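PDB 6OFS: probable zinc protease PqqL from Escherichia coli, which probably cleaves peptide bonds in the periplasm as a zinc-dependent metalloendopeptidase of the M16 family. Local coordinates for residues Ala53-His58 and Ala184-Phe189; Asn109-Met114 and Leu213-Asp218; Ala757-Leu762 and Val780-Ser785. All coordinates share one frame; numbering follows the deposited sequence.

Interactions 1 and 2 interlock along the chain, their segments alternating in the order 53-58, 109-114, 184-189, 213-218, whereas interaction 3 comes much later, at 757-762 and 780-785. The first two have centres about 26 Å apart without touching. Both border the six-stranded mixed sheet: interaction 1 holds the zinc helix 52-59, whose Glu57 reaches strands 87-91 and 96-103, and interaction 2 joins two helices lying on strands of that same sheet. Interaction 3 belongs to a separate five-stranded sheet; the centre of interaction 3 is about 96 Å from that of interaction 1, across the chain's centre. Helix-on-helix packing is seen in the zinc-bearing part, helix-on-sheet packing in the distant part, away from annotated sites.

Interaction 1: residues Ala53-His58 and Ala184-Phe189. With ZN (zinc ion), chain B.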
ATOM      1  N   ALA A  53     -33.545 -13.396 -28.239  1.00 40.97           N
ATOM      2  CA  ALA A  53     -32.100 -13.120 -28.233  1.00 40.63           C
ATOM      3  C   ALA A  53     -31.284 -14.401 -28.442  1.00 44.02           C
ATOM      4  O   ALA A  53     -30.350 -14.411 -29.267  1.00 44.35           O
ATOM      5  CB  ALA A  53     -31.690 -12.443 -26.937  1.00 41.02           C
ATOM      6  N   HIS A  54     -31.693 -15.490 -27.756  1.00 38.00           N
ATOM      7  CA  HIS A  54     -31.059 -16.800 -27.838  1.00 37.83           C
ATOM      8  C   HIS A  54     -31.399 -17.493 -29.156  1.00 43.12           C
ATOM      9  O   HIS A  54     -30.526 -18.155 -29.741  1.00 43.79           O
ATOM     10  CB  HIS A  54     -31.403 -17.658 -26.602  1.00 38.12           C
ATOM     11  CG  HIS A  54     -31.038 -19.109 -26.716  1.00 41.14           C
ATOM     12  ND1 HIS A  54     -32.012 -20.092 -26.836  1.00 42.65           N
ATOM     13  CD2 HIS A  54     -29.825 -19.702 -26.715  1.00 42.67           C
ATOM     14  CE1 HIS A  54     -31.363 -21.241 -26.877  1.00 41.89           C
ATOM     15  NE2 HIS A  54     -30.046 -21.058 -26.815  1.00 42.37           N
ATOM     16  N   PHE A  55     -32.643 -17.320 -29.653  1.00 39.04           N
ATOM     17  CA  PHE A  55     -33.032 -17.918 -30.932  1.00 38.77           C
ATOM     18  C   PHE A  55     -32.161 -17.300 -32.028  1.00 41.31           C
ATOM     19  O   PHE A  55     -31.642 -18.030 -32.867  1.00 41.09           O
ATOM     20  CB  PHE A  55     -34.539 -17.719 -31.223  1.00 41.07           C
ATOM     21  CG  PHE A  55     -35.218 -18.744 -32.125  1.00 43.38           C
ATOM     22  CD1 PHE A  55     -34.721 -19.023 -33.399  1.00 45.94           C
ATOM     23  CD2 PHE A  55     -36.399 -19.372 -31.728  1.00 45.94           C
ATOM     24  CE1 PHE A  55     -35.365 -19.938 -34.237  1.00 46.81           C
ATOM     25  CE2 PHE A  55     -37.042 -20.291 -32.567  1.00 48.25           C
ATOM     26  CZ  PHE A  55     -36.527 -20.557 -33.820  1.00 46.58           C
ATOM     27  N   VAL A  56     -31.953 -15.964 -31.978  1.00 38.12           N
ATOM     28  CA  VAL A  56     -31.113 -15.213 -32.921  1.00 38.35           C
ATOM     29  C   VAL A  56     -29.672 -15.765 -32.906  1.00 43.28           C
ATOM     30  O   VAL A  56     -29.127 -16.054 -33.967  1.00 43.39           O
ATOM     31  CB  VAL A  56     -31.198 -13.666 -32.718  1.00 40.97           C
ATOM     32  CG1 VAL A  56     -30.035 -12.941 -33.407  1.00 39.95           C
ATOM     33  CG2 VAL A  56     -32.546 -13.122 -33.201  1.00 40.59           C
ATOM     34  N   GLU A  57     -29.103 -15.986 -31.707  1.00 40.87           N
ATOM     35  CA  GLU A  57     -27.771 -16.578 -31.515  1.00 41.17           C
ATOM     36  C   GLU A  57     -27.661 -17.894 -32.335  1.00 45.48           C
ATOM     37  O   GLU A  57     -26.767 -18.019 -33.175  1.00 44.36           O
ATOM     38  CB  GLU A  57     -27.519 -16.815 -30.012  1.00 42.10           C
ATOM     39  CG  GLU A  57     -26.208 -17.493 -29.666  1.00 52.37           C
ATOM     40  CD  GLU A  57     -26.374 -18.684 -28.747  1.00 68.21           C
ATOM     41  OE1 GLU A  57     -26.217 -19.830 -29.228  1.00 54.94           O
ATOM     42  OE2 GLU A  57     -26.676 -18.476 -27.550  1.00 72.18           O
ATOM     43  N   HIS A  58     -28.622 -18.823 -32.141  1.00 43.31           N
ATOM     44  CA  HIS A  58     -28.689 -20.093 -32.879  1.00 43.62           C
ATOM     45  C   HIS A  58     -28.786 -19.880 -34.412  1.00 48.04           C
ATOM     46  O   HIS A  58     -28.066 -20.539 -35.160  1.00 46.55           O
ATOM     47  CB  HIS A  58     -29.881 -20.921 -32.388  1.00 44.08           C
ATOM     48  CG  HIS A  58     -29.597 -21.732 -31.163  1.00 47.40           C
ATOM     49  ND1 HIS A  58     -29.595 -23.124 -31.199  1.00 48.90           N
ATOM     50  CD2 HIS A  58     -29.317 -21.328 -29.904  1.00 49.17           C
ATOM     51  CE1 HIS A  58     -29.312 -23.512 -29.968  1.00 48.29           C
ATOM     52  NE2 HIS A  58     -29.125 -22.469 -29.154  1.00 48.70           N
ATOM     53  N   ALA A 184     -39.919 -13.074 -39.290  1.00 50.99           N
ATOM     54  CA  ALA A 184     -39.970 -11.605 -39.327  1.00 51.53           C
ATOM     55  C   ALA A 184     -39.649 -11.007 -37.951  1.00 56.83           C
ATOM     56  O   ALA A 184     -38.929 -10.010 -37.891  1.00 57.93           O
ATOM     57  CB  ALA A 184     -41.328 -11.117 -39.813  1.00 52.51           C
ATOM     58  N   GLN A 185     -40.133 -11.636 -36.850  1.00 52.30           N
ATOM     59  CA  GLN A 185     -39.863 -11.166 -35.479  1.00 51.61           C
ATOM     60  C   GLN A 185     -38.384 -11.329 -35.102  1.00 54.90           C
ATOM     61  O   GLN A 185     -37.814 -10.454 -34.442  1.00 53.36           O
ATOM     62  CB  GLN A 185     -40.776 -11.858 -34.461  1.00 52.30           C
ATOM     63  CG  GLN A 185     -42.244 -11.476 -34.627  1.00 63.22           C
ATOM     64  CD  GLN A 185     -43.211 -12.546 -34.174  1.00 85.35           C
ATOM     65  OE1 GLN A 185     -42.845 -13.676 -33.815  1.00 79.76           O
ATOM     66  NE2 GLN A 185     -44.487 -12.207 -34.187  1.00 79.24           N
ATOM     67  N   LEU A 186     -37.767 -12.440 -35.563  1.00 51.60           N
ATOM     68  CA  LEU A 186     -36.347 -12.746 -35.369  1.00 50.73           C
ATOM     69  C   LEU A 186     -35.533 -11.760 -36.180  1.00 55.38           C
ATOM     70  O   LEU A 186     -34.488 -11.302 -35.709  1.00 55.40           O
ATOM     71  CB  LEU A 186     -36.005 -14.192 -35.797  1.00 50.33           C
ATOM     72  CG  LEU A 186     -36.718 -15.300 -35.029  1.00 54.14           C
ATOM     73  CD1 LEU A 186     -36.563 -16.637 -35.722  1.00 53.90           C
ATOM     74  CD2 LEU A 186     -36.264 -15.362 -33.587  1.00 56.47           C
ATOM     75  N   ARG A 187     -36.026 -11.409 -37.389  1.00 51.52           N
ATOM     76  CA  ARG A 187     -35.366 -10.422 -38.229  1.00 51.51           C
ATOM     77  C   ARG A 187     -35.446  -9.035 -37.553  1.00 52.23           C
ATOM     78  O   ARG A 187     -34.422  -8.368 -37.436  1.00 50.24           O
ATOM     79  CB  ARG A 187     -35.927 -10.427 -39.663  1.00 53.41           C
ATOM     80  CG  ARG A 187     -34.891  -9.971 -40.708  1.00 65.76           C
ATOM     81  CD  ARG A 187     -35.329 -10.213 -42.152  1.00 70.32           C
ATOM     82  NE  ARG A 187     -35.290 -11.627 -42.534  1.00 71.85           N
ATOM     83  CZ  ARG A 187     -36.367 -12.387 -42.728  1.00 81.20           C
ATOM     84  NH1 ARG A 187     -37.584 -11.873 -42.599  1.00 64.75           N
ATOM     85  NH2 ARG A 187     -36.235 -13.664 -43.064  1.00 69.33           N
ATOM     86  N   GLN A 188     -36.627  -8.665 -37.015  1.00 48.72           N
ATOM     87  CA  GLN A 188     -36.869  -7.397 -36.316  1.00 48.81           C
ATOM     88  C   GLN A 188     -35.934  -7.143 -35.130  1.00 52.96           C
ATOM     89  O   GLN A 188     -35.421  -6.032 -35.003  1.00 53.21           O
ATOM     90  CB  GLN A 188     -38.332  -7.277 -35.881  1.00 50.42           C
ATOM     91  CG  GLN A 188     -39.193  -6.522 -36.895  1.00 78.63           C
ATOM     92  CD  GLN A 188     -40.366  -7.336 -37.392  1.00 99.48           C
ATOM     93  OE1 GLN A 188     -41.263  -7.720 -36.626  1.00 90.82           O
ATOM     94  NE2 GLN A 188     -40.376  -7.625 -38.693  1.00 92.95           N
ATOM     95  N   PHE A 189     -35.697  -8.167 -34.280  1.00 48.52           N
ATOM     96  CA  PHE A 189     -34.810  -8.063 -33.115  1.00 47.39           C
ATOM     97  C   PHE A 189     -33.355  -7.919 -33.559  1.00 50.55           C
ATOM     98  O   PHE A 189     -32.604  -7.144 -32.972  1.00 51.50           O
ATOM     99  CB  PHE A 189     -34.965  -9.297 -32.209  1.00 48.69           C
ATOM    100  CG  PHE A 189     -34.198  -9.282 -30.899  1.00 49.55           C
ATOM    101  CD1 PHE A 189     -32.886  -9.741 -30.835  1.00 51.60           C
ATOM    102  CD2 PHE A 189     -34.823  -8.900 -29.714  1.00 51.08           C
ATOM    103  CE1 PHE A 189     -32.191  -9.743 -29.627  1.00 52.42           C
ATOM    104  CE2 PHE A 189     -34.140  -8.933 -28.502  1.00 53.11           C
ATOM    105  CZ  PHE A 189     -32.827  -9.350 -28.464  1.00 51.28           C
TER
HETATM  106 ZN    ZN B1001     -28.405 -22.652 -27.180  1.00 65.89          ZN
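The zinc helix 52-59 carries the inverted HXXEH motif of M16 peptidases, and residues on its other side, Ala53, Phe55 and Val56, pack against Leu186 and Phe189 of helix 183-193. The two helices run nearly at right angles, 94° apart, with segment axes 9.7 Å from each other at closest approach. Leu186 supplies the largest patch. Its CD1 sits over one face of the Phe55 ring, a CH-pi contact 4.1 Å from the ring centroid and 27° off the normal, while the other methyl, CD2, lies at the base of the same side chain, 3.8 Å from Phe55 CB. Swinging CG of Phe55 anti to its backbone nitrogen (chi1 -154°) presents the ring to that leucine.

Within the motif the labour is divided: His54 and His58, one turn apart, bind the zinc ion through NE2, at 2.3 Å for His54 and 2.1 Å for His58, and Glu57, the predicted proton acceptor, lies between them in sequence. Phe55 and Val56, between His54 and Glu57 in sequence, face helix 183-193 together with Ala53. On the metal side ND1 of His58 is hydrogen-bonded to Glu134, itself a predicted zinc ligand, and OE2 of Glu57 to Thr91.

At the start of the segment the CZ end of the Phe189 ring meets Ala53, CZ standing 3.6 Å from CB of Ala53, and one face of that ring looks toward the Ala53 backbone nitrogen. Val56 fills the angle between the two partners: its CG2 reaches Phe189 CD1 at 4.1 Å obliquely to the ring and also lies beside the backbone oxygen of Leu186. Trp193, further along the second helix, adds its ring to that of Phe189.

Interaction 2: residues Asn109-Met114 and Leu213-Asp218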
ATOM      1  N   ASN A 109      -7.134 -18.186 -43.779  1.00 67.41           N
ATOM      2  CA  ASN A 109      -8.124 -18.748 -42.882  1.00 65.77           C
ATOM      3  C   ASN A 109      -8.596 -17.633 -41.946  1.00 68.60           C
ATOM      4  O   ASN A 109      -9.805 -17.455 -41.798  1.00 68.79           O
ATOM      5  CB  ASN A 109      -7.567 -19.971 -42.151  1.00 63.21           C
ATOM      6  CG  ASN A 109      -7.587 -21.229 -42.998  1.00 72.14           C
ATOM      7  OD1 ASN A 109      -8.088 -21.254 -44.138  1.00 61.04           O
ATOM      8  ND2 ASN A 109      -7.048 -22.311 -42.460  1.00 59.74           N
ATOM      9  N   LEU A 110      -7.655 -16.801 -41.434  1.00 64.24           N
ATOM     10  CA  LEU A 110      -7.944 -15.608 -40.618  1.00 63.36           C
ATOM     11  C   LEU A 110      -8.891 -14.648 -41.366  1.00 65.19           C
ATOM     12  O   LEU A 110      -9.764 -14.046 -40.746  1.00 65.35           O
ATOM     13  CB  LEU A 110      -6.652 -14.835 -40.270  1.00 63.68           C
ATOM     14  CG  LEU A 110      -5.698 -15.381 -39.207  1.00 68.69           C
ATOM     15  CD1 LEU A 110      -4.630 -14.344 -38.884  1.00 69.10           C
ATOM     16  CD2 LEU A 110      -6.424 -15.748 -37.906  1.00 70.43           C
ATOM     17  N   GLN A 111      -8.707 -14.517 -42.695  1.00 59.41           N
ATOM     18  CA  GLN A 111      -9.504 -13.670 -43.573  1.00 58.37           C
ATOM     19  C   GLN A 111     -10.927 -14.174 -43.723  1.00 60.34           C
ATOM     20  O   GLN A 111     -11.870 -13.393 -43.577  1.00 58.50           O
ATOM     21  CB  GLN A 111      -8.826 -13.553 -44.944  1.00 60.46           C
ATOM     22  CG  GLN A 111      -9.111 -12.229 -45.644  1.00 74.27           C
ATOM     23  CD  GLN A 111      -8.723 -11.022 -44.821  1.00 91.18           C
ATOM     24  OE1 GLN A 111      -9.515 -10.091 -44.658  1.00 87.89           O
ATOM     25  NE2 GLN A 111      -7.499 -11.007 -44.282  1.00 78.24           N
ATOM     26  N   GLN A 112     -11.077 -15.481 -44.015  1.00 57.69           N
ATOM     27  CA  GLN A 112     -12.369 -16.142 -44.182  1.00 58.38           C
ATOM     28  C   GLN A 112     -13.209 -16.041 -42.893  1.00 61.92           C
ATOM     29  O   GLN A 112     -14.417 -15.800 -42.968  1.00 61.53           O
ATOM     30  CB  GLN A 112     -12.164 -17.611 -44.618  1.00 60.30           C
ATOM     31  CG  GLN A 112     -13.457 -18.403 -44.752  1.00 80.19           C
ATOM     32  CD  GLN A 112     -13.671 -18.946 -46.124  1.00106.35           C
ATOM     33  OE1 GLN A 112     -13.087 -19.963 -46.515  1.00105.76           O
ATOM     34  NE2 GLN A 112     -14.546 -18.294 -46.870  1.00 99.34           N
ATOM     35  N   VAL A 113     -12.557 -16.204 -41.726  1.00 57.72           N
ATOM     36  CA  VAL A 113     -13.196 -16.123 -40.420  1.00 56.63           C
ATOM     37  C   VAL A 113     -13.702 -14.706 -40.175  1.00 59.27           C
ATOM     38  O   VAL A 113     -14.843 -14.536 -39.724  1.00 59.41           O
ATOM     39  CB  VAL A 113     -12.299 -16.676 -39.291  1.00 60.66           C
ATOM     40  CG1 VAL A 113     -12.880 -16.369 -37.912  1.00 60.35           C
ATOM     41  CG2 VAL A 113     -12.095 -18.178 -39.452  1.00 60.44           C
ATOM     42  N   MET A 114     -12.895 -13.697 -40.548  1.00 54.16           N
ATOM     43  CA  MET A 114     -13.274 -12.284 -40.444  1.00 53.49           C
ATOM     44  C   MET A 114     -14.461 -11.953 -41.358  1.00 56.29           C
ATOM     45  O   MET A 114     -15.301 -11.126 -41.003  1.00 55.51           O
ATOM     46  CB  MET A 114     -12.093 -11.377 -40.799  1.00 56.17           C
ATOM     47  CG  MET A 114     -11.123 -11.174 -39.665  1.00 59.43           C
ATOM     48  SD  MET A 114     -11.854 -10.699 -38.075  1.00 62.79           S
ATOM     49  CE  MET A 114     -12.541  -9.125 -38.473  1.00 59.41           C
ATOM     50  N   LEU A 213      -5.148  -4.941 -36.258  1.00 63.98           N
ATOM     51  CA  LEU A 213      -5.939  -3.779 -36.670  1.00 63.86           C
ATOM     52  C   LEU A 213      -6.369  -3.894 -38.133  1.00 66.72           C
ATOM     53  O   LEU A 213      -7.530  -3.653 -38.452  1.00 66.06           O
ATOM     54  CB  LEU A 213      -5.174  -2.472 -36.408  1.00 64.28           C
ATOM     55  CG  LEU A 213      -5.922  -1.163 -36.667  1.00 70.35           C
ATOM     56  CD1 LEU A 213      -7.008  -0.924 -35.634  1.00 70.20           C
ATOM     57  CD2 LEU A 213      -4.963   0.012 -36.656  1.00 74.51           C
ATOM     58  N   ALA A 214      -5.437  -4.312 -39.005  1.00 62.97           N
ATOM     59  CA  ALA A 214      -5.668  -4.527 -40.431  1.00 63.01           C
ATOM     60  C   ALA A 214      -6.681  -5.659 -40.670  1.00 67.68           C
ATOM     61  O   ALA A 214      -7.344  -5.668 -41.699  1.00 67.09           O
ATOM     62  CB  ALA A 214      -4.355  -4.858 -41.115  1.00 64.03           C
ATOM     63  N   LEU A 215      -6.786  -6.620 -39.732  1.00 64.48           N
ATOM     64  CA  LEU A 215      -7.741  -7.721 -39.830  1.00 64.60           C
ATOM     65  C   LEU A 215      -9.155  -7.172 -39.590  1.00 66.87           C
ATOM     66  O   LEU A 215     -10.093  -7.556 -40.291  1.00 65.77           O
ATOM     67  CB  LEU A 215      -7.387  -8.818 -38.799  1.00 64.74           C
ATOM     68  CG  LEU A 215      -6.657 -10.095 -39.286  1.00 71.00           C
ATOM     69  CD1 LEU A 215      -7.559 -10.987 -40.129  1.00 74.48           C
ATOM     70  CD2 LEU A 215      -5.344  -9.789 -40.032  1.00 72.40           C
ATOM     71  N   ILE A 216      -9.276  -6.231 -38.629  1.00 62.76           N
ATOM     72  CA  ILE A 216     -10.522  -5.571 -38.244  1.00 62.39           C
ATOM     73  C   ILE A 216     -10.941  -4.552 -39.320  1.00 69.43           C
ATOM     74  O   ILE A 216     -12.068  -4.629 -39.817  1.00 69.60           O
ATOM     75  CB  ILE A 216     -10.439  -4.928 -36.810  1.00 63.91           C
ATOM     76  CG1 ILE A 216     -10.037  -5.959 -35.729  1.00 62.98           C
ATOM     77  CG2 ILE A 216     -11.763  -4.234 -36.430  1.00 64.20           C
ATOM     78  CD1 ILE A 216      -9.517  -5.355 -34.410  1.00 63.77           C
ATOM     79  N   LYS A 217     -10.043  -3.595 -39.657  1.00 67.25           N
ATOM     80  CA  LYS A 217     -10.313  -2.530 -40.630  1.00 67.90           C
ATOM     81  C   LYS A 217     -10.601  -3.048 -42.050  1.00 73.41           C
ATOM     82  O   LYS A 217     -11.430  -2.462 -42.740  1.00 73.96           O
ATOM     83  CB  LYS A 217      -9.208  -1.463 -40.631  1.00 70.24           C
ATOM     84  CG  LYS A 217      -9.325  -0.528 -39.436  1.00 81.31           C
ATOM     85  CD  LYS A 217      -8.225   0.517 -39.362  1.00 86.93           C
ATOM     86  CE  LYS A 217      -8.504   1.501 -38.244  1.00 87.27           C
ATOM     87  NZ  LYS A 217      -7.376   2.448 -38.036  1.00 91.42           N
ATOM     88  N   ASP A 218      -9.976  -4.159 -42.465  1.00 70.49           N
ATOM     89  CA  ASP A 218     -10.220  -4.722 -43.789  1.00 71.42           C
ATOM     90  C   ASP A 218     -11.608  -5.323 -43.942  1.00 75.24           C
ATOM     91  O   ASP A 218     -12.131  -5.345 -45.054  1.00 76.39           O
ATOM     92  CB  ASP A 218      -9.171  -5.795 -44.136  1.00 74.33           C
ATOM     93  CG  ASP A 218      -7.839  -5.274 -44.662  1.00 94.27           C
ATOM     94  OD1 ASP A 218      -7.239  -5.950 -45.538  1.00 97.41           O
ATOM     95  OD2 ASP A 218      -7.386  -4.195 -44.189  1.00 99.09           O
TER
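Helices 107-122 and 209-220 cross at 41° over the segments Asn109-Met114 and Leu213-Asp218, their axes 10.2 Å apart at closest approach and Met114 facing Leu215. Leu215 carries most of the contact. Although its CB does not point directly at the other helix, the end of the side chain bends across, and its CD1 methyl settles among three residues of one helical face: 3.6 Å from Met114 CG, 4.0 Å from Leu110 CB and 4.2 Å from Gln111 NE2. Met114 answers from the other direction. Bent at both chi2 (-50°) and chi3 (-64°), it curls so that CE comes to the backbone of the second helix, beside the carbonyl oxygen of Leu215 and 4.1 Å from CA of Ile216. Underneath, both helices rest on the six-stranded sheet: Met114 and Ile216 share Phe201 of strand 199-205, and Leu110 lies on Leu102 of strand 96-103. Toward the outer edge Gln111, kinked at chi2, lays its amide near Asp218, with OE1 of Gln111 4.3 Å from CB of Asp218. Asn219, just beyond the segment, donates from ND2 to both Gln111 OE1 and Leu215 O. With no hydrogen bond between the segments themselves, cohesion between them comes from apolar contacts of Leu215 with Leu110 and Met114, and the polar link is made at the rim through a neighbouring asparagine.

Interaction 3: residues Ala757-Leu762 and Val780-Ser785; sequences AFNVAL and VSSRLS
Asn759 and Ser782 face each other where a helix packs on a strand that runs almost antiparallel to it, at 169°. With CG anti to the backbone nitrogen (chi1 -172°), the asparagine extends straight from the helix toward the strand, and its amide carbon CG comes 3.7 Å from Ser782 O. The Ser782 side chain leaves the strand toward the helix, and its OG lies 3.9 Å from CG of Asn759. OG of Ser782 is hydrogen-bonded to NE2 of His795 on the adjacent strand. This is a beta-alpha-beta crossover in which helix 749-771 joins the parallel strands 733-742 and 779-787, with strand 792-801 lying between them in the sheet; 779-787 is its outermost strand. Leu762, one turn past Asn759, approaches the hydroxyl from another direction, CD2 being 3.8 Å from Ser782 OG, and also touches His795. Leu784, two residues along the strand and again turned to the helix, also meets Asn759: its CB packs 4.2 Å from Asn759 CG, and its side chain continues onto Arg752 and Leu755. Arg783, between Ser782 and Leu784, leaves the strand on the side away from the helix.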
ATOM      1  N   ALA A 757      33.487  24.795  28.750  1.00 59.77           N
ATOM      2  CA  ALA A 757      33.755  25.242  30.125  1.00 60.32           C
ATOM      3  C   ALA A 757      33.570  26.764  30.210  1.00 63.08           C
ATOM      4  O   ALA A 757      32.859  27.248  31.092  1.00 62.84           O
ATOM      5  CB  ALA A 757      35.157  24.838  30.563  1.00 61.48           C
ATOM      6  N   PHE A 758      34.111  27.491  29.222  1.00 58.39           N
ATOM      7  CA  PHE A 758      33.962  28.929  29.106  1.00 57.87           C
ATOM      8  C   PHE A 758      32.493  29.325  29.007  1.00 61.83           C
ATOM      9  O   PHE A 758      32.089  30.267  29.681  1.00 61.71           O
ATOM     10  CB  PHE A 758      34.726  29.444  27.888  1.00 59.54           C
ATOM     11  CG  PHE A 758      34.527  30.919  27.628  1.00 61.45           C
ATOM     12  CD1 PHE A 758      33.587  31.360  26.699  1.00 63.05           C
ATOM     13  CD2 PHE A 758      35.260  31.872  28.331  1.00 64.11           C
ATOM     14  CE1 PHE A 758      33.384  32.723  26.479  1.00 63.28           C
ATOM     15  CE2 PHE A 758      35.060  33.237  28.102  1.00 66.34           C
ATOM     16  CZ  PHE A 758      34.121  33.652  27.178  1.00 63.24           C
ATOM     17  N   ASN A 759      31.701  28.631  28.151  1.00 58.53           N
ATOM     18  CA  ASN A 759      30.279  28.944  27.957  1.00 57.97           C
ATOM     19  C   ASN A 759      29.439  28.711  29.204  1.00 62.01           C
ATOM     20  O   ASN A 759      28.444  29.426  29.393  1.00 62.40           O
ATOM     21  CB  ASN A 759      29.673  28.235  26.741  1.00 59.09           C
ATOM     22  CG  ASN A 759      28.259  28.699  26.397  1.00 73.47           C
ATOM     23  OD1 ASN A 759      27.287  27.925  26.481  1.00 57.93           O
ATOM     24  ND2 ASN A 759      28.107  29.982  26.031  1.00 59.36           N
ATOM     25  N   VAL A 760      29.834  27.740  30.066  1.00 57.32           N
ATOM     26  CA  VAL A 760      29.131  27.491  31.333  1.00 57.09           C
ATOM     27  C   VAL A 760      29.307  28.746  32.223  1.00 59.53           C
ATOM     28  O   VAL A 760      28.337  29.228  32.812  1.00 58.49           O
ATOM     29  CB  VAL A 760      29.604  26.171  32.022  1.00 61.25           C
ATOM     30  CG1 VAL A 760      29.164  26.095  33.486  1.00 61.12           C
ATOM     31  CG2 VAL A 760      29.116  24.946  31.251  1.00 60.67           C
ATOM     32  N   ALA A 761      30.538  29.289  32.243  1.00 56.75           N
ATOM     33  CA  ALA A 761      30.918  30.490  32.979  1.00 58.06           C
ATOM     34  C   ALA A 761      30.227  31.718  32.405  1.00 63.97           C
ATOM     35  O   ALA A 761      29.724  32.552  33.164  1.00 63.81           O
ATOM     36  CB  ALA A 761      32.427  30.674  32.927  1.00 59.02           C
ATOM     37  N   LEU A 762      30.193  31.813  31.062  1.00 61.84           N
ATOM     38  CA  LEU A 762      29.574  32.904  30.319  1.00 61.81           C
ATOM     39  C   LEU A 762      28.077  32.964  30.579  1.00 66.74           C
ATOM     40  O   LEU A 762      27.564  34.039  30.885  1.00 67.20           O
ATOM     41  CB  LEU A 762      29.887  32.782  28.813  1.00 61.15           C
ATOM     42  CG  LEU A 762      29.242  33.815  27.875  1.00 65.41           C
ATOM     43  CD1 LEU A 762      29.639  35.241  28.243  1.00 66.11           C
ATOM     44  CD2 LEU A 762      29.612  33.536  26.437  1.00 66.66           C
ATOM     45  N   VAL A 780      17.018  34.187  29.710  1.00 61.98           N
ATOM     46  CA  VAL A 780      18.279  34.397  29.000  1.00 60.79           C
ATOM     47  C   VAL A 780      18.894  33.047  28.640  1.00 63.36           C
ATOM     48  O   VAL A 780      18.702  32.054  29.353  1.00 61.96           O
ATOM     49  CB  VAL A 780      19.262  35.374  29.706  1.00 64.76           C
ATOM     50  CG1 VAL A 780      19.996  34.715  30.877  1.00 64.89           C
ATOM     51  CG2 VAL A 780      20.236  36.003  28.710  1.00 64.10           C
ATOM     52  N   SER A 781      19.595  33.013  27.506  1.00 60.18           N
ATOM     53  CA  SER A 781      20.250  31.826  26.993  1.00 59.86           C
ATOM     54  C   SER A 781      21.592  32.164  26.369  1.00 62.44           C
ATOM     55  O   SER A 781      21.783  33.252  25.810  1.00 60.41           O
ATOM     56  CB  SER A 781      19.357  31.121  25.985  1.00 64.48           C
ATOM     57  OG  SER A 781      19.807  29.782  25.868  1.00 80.96           O
ATOM     58  N   SER A 782      22.536  31.232  26.512  1.00 59.94           N
ATOM     59  CA  SER A 782      23.891  31.321  25.975  1.00 59.40           C
ATOM     60  C   SER A 782      24.254  29.926  25.508  1.00 62.21           C
ATOM     61  O   SER A 782      24.565  29.058  26.331  1.00 62.34           O
ATOM     62  CB  SER A 782      24.859  31.824  27.042  1.00 63.43           C
ATOM     63  OG  SER A 782      26.160  31.999  26.505  1.00 74.40           O
ATOM     64  N   ARG A 783      24.106  29.690  24.199  1.00 57.94           N
ATOM     65  CA  ARG A 783      24.349  28.395  23.551  1.00 58.34           C
ATOM     66  C   ARG A 783      25.496  28.506  22.564  1.00 62.20           C
ATOM     67  O   ARG A 783      25.667  29.544  21.915  1.00 61.08           O
ATOM     68  CB  ARG A 783      23.086  27.894  22.814  1.00 60.76           C
ATOM     69  CG  ARG A 783      21.820  27.833  23.677  1.00 77.45           C
ATOM     70  CD  ARG A 783      20.602  27.458  22.847  1.00 90.72           C
ATOM     71  NE  ARG A 783      19.362  27.523  23.626  1.00103.79           N
ATOM     72  CZ  ARG A 783      18.315  28.283  23.316  1.00122.64           C
ATOM     73  NH1 ARG A 783      18.341  29.053  22.233  1.00107.85           N
ATOM     74  NH2 ARG A 783      17.232  28.276  24.082  1.00113.15           N
ATOM     75  N   LEU A 784      26.262  27.422  22.431  1.00 59.80           N
ATOM     76  CA  LEU A 784      27.416  27.371  21.538  1.00 59.55           C
ATOM     77  C   LEU A 784      27.362  26.137  20.639  1.00 62.59           C
ATOM     78  O   LEU A 784      27.389  25.011  21.127  1.00 63.15           O
ATOM     79  CB  LEU A 784      28.697  27.382  22.383  1.00 60.28           C
ATOM     80  CG  LEU A 784      29.987  27.682  21.653  1.00 65.83           C
ATOM     81  CD1 LEU A 784      30.164  29.194  21.446  1.00 66.59           C
ATOM     82  CD2 LEU A 784      31.162  27.104  22.405  1.00 68.15           C
ATOM     83  N   SER A 785      27.280  26.360  19.329  1.00 57.91           N
ATOM     84  CA  SER A 785      27.211  25.321  18.303  1.00 56.71           C
ATOM     85  C   SER A 785      28.534  25.233  17.509  1.00 60.69           C
ATOM     86  O   SER A 785      29.120  26.267  17.181  1.00 60.79           O
ATOM     87  CB  SER A 785      26.048  25.629  17.364  1.00 58.16           C
ATOM     88  OG  SER A 785      25.972  24.738  16.262  1.00 69.34           O
TER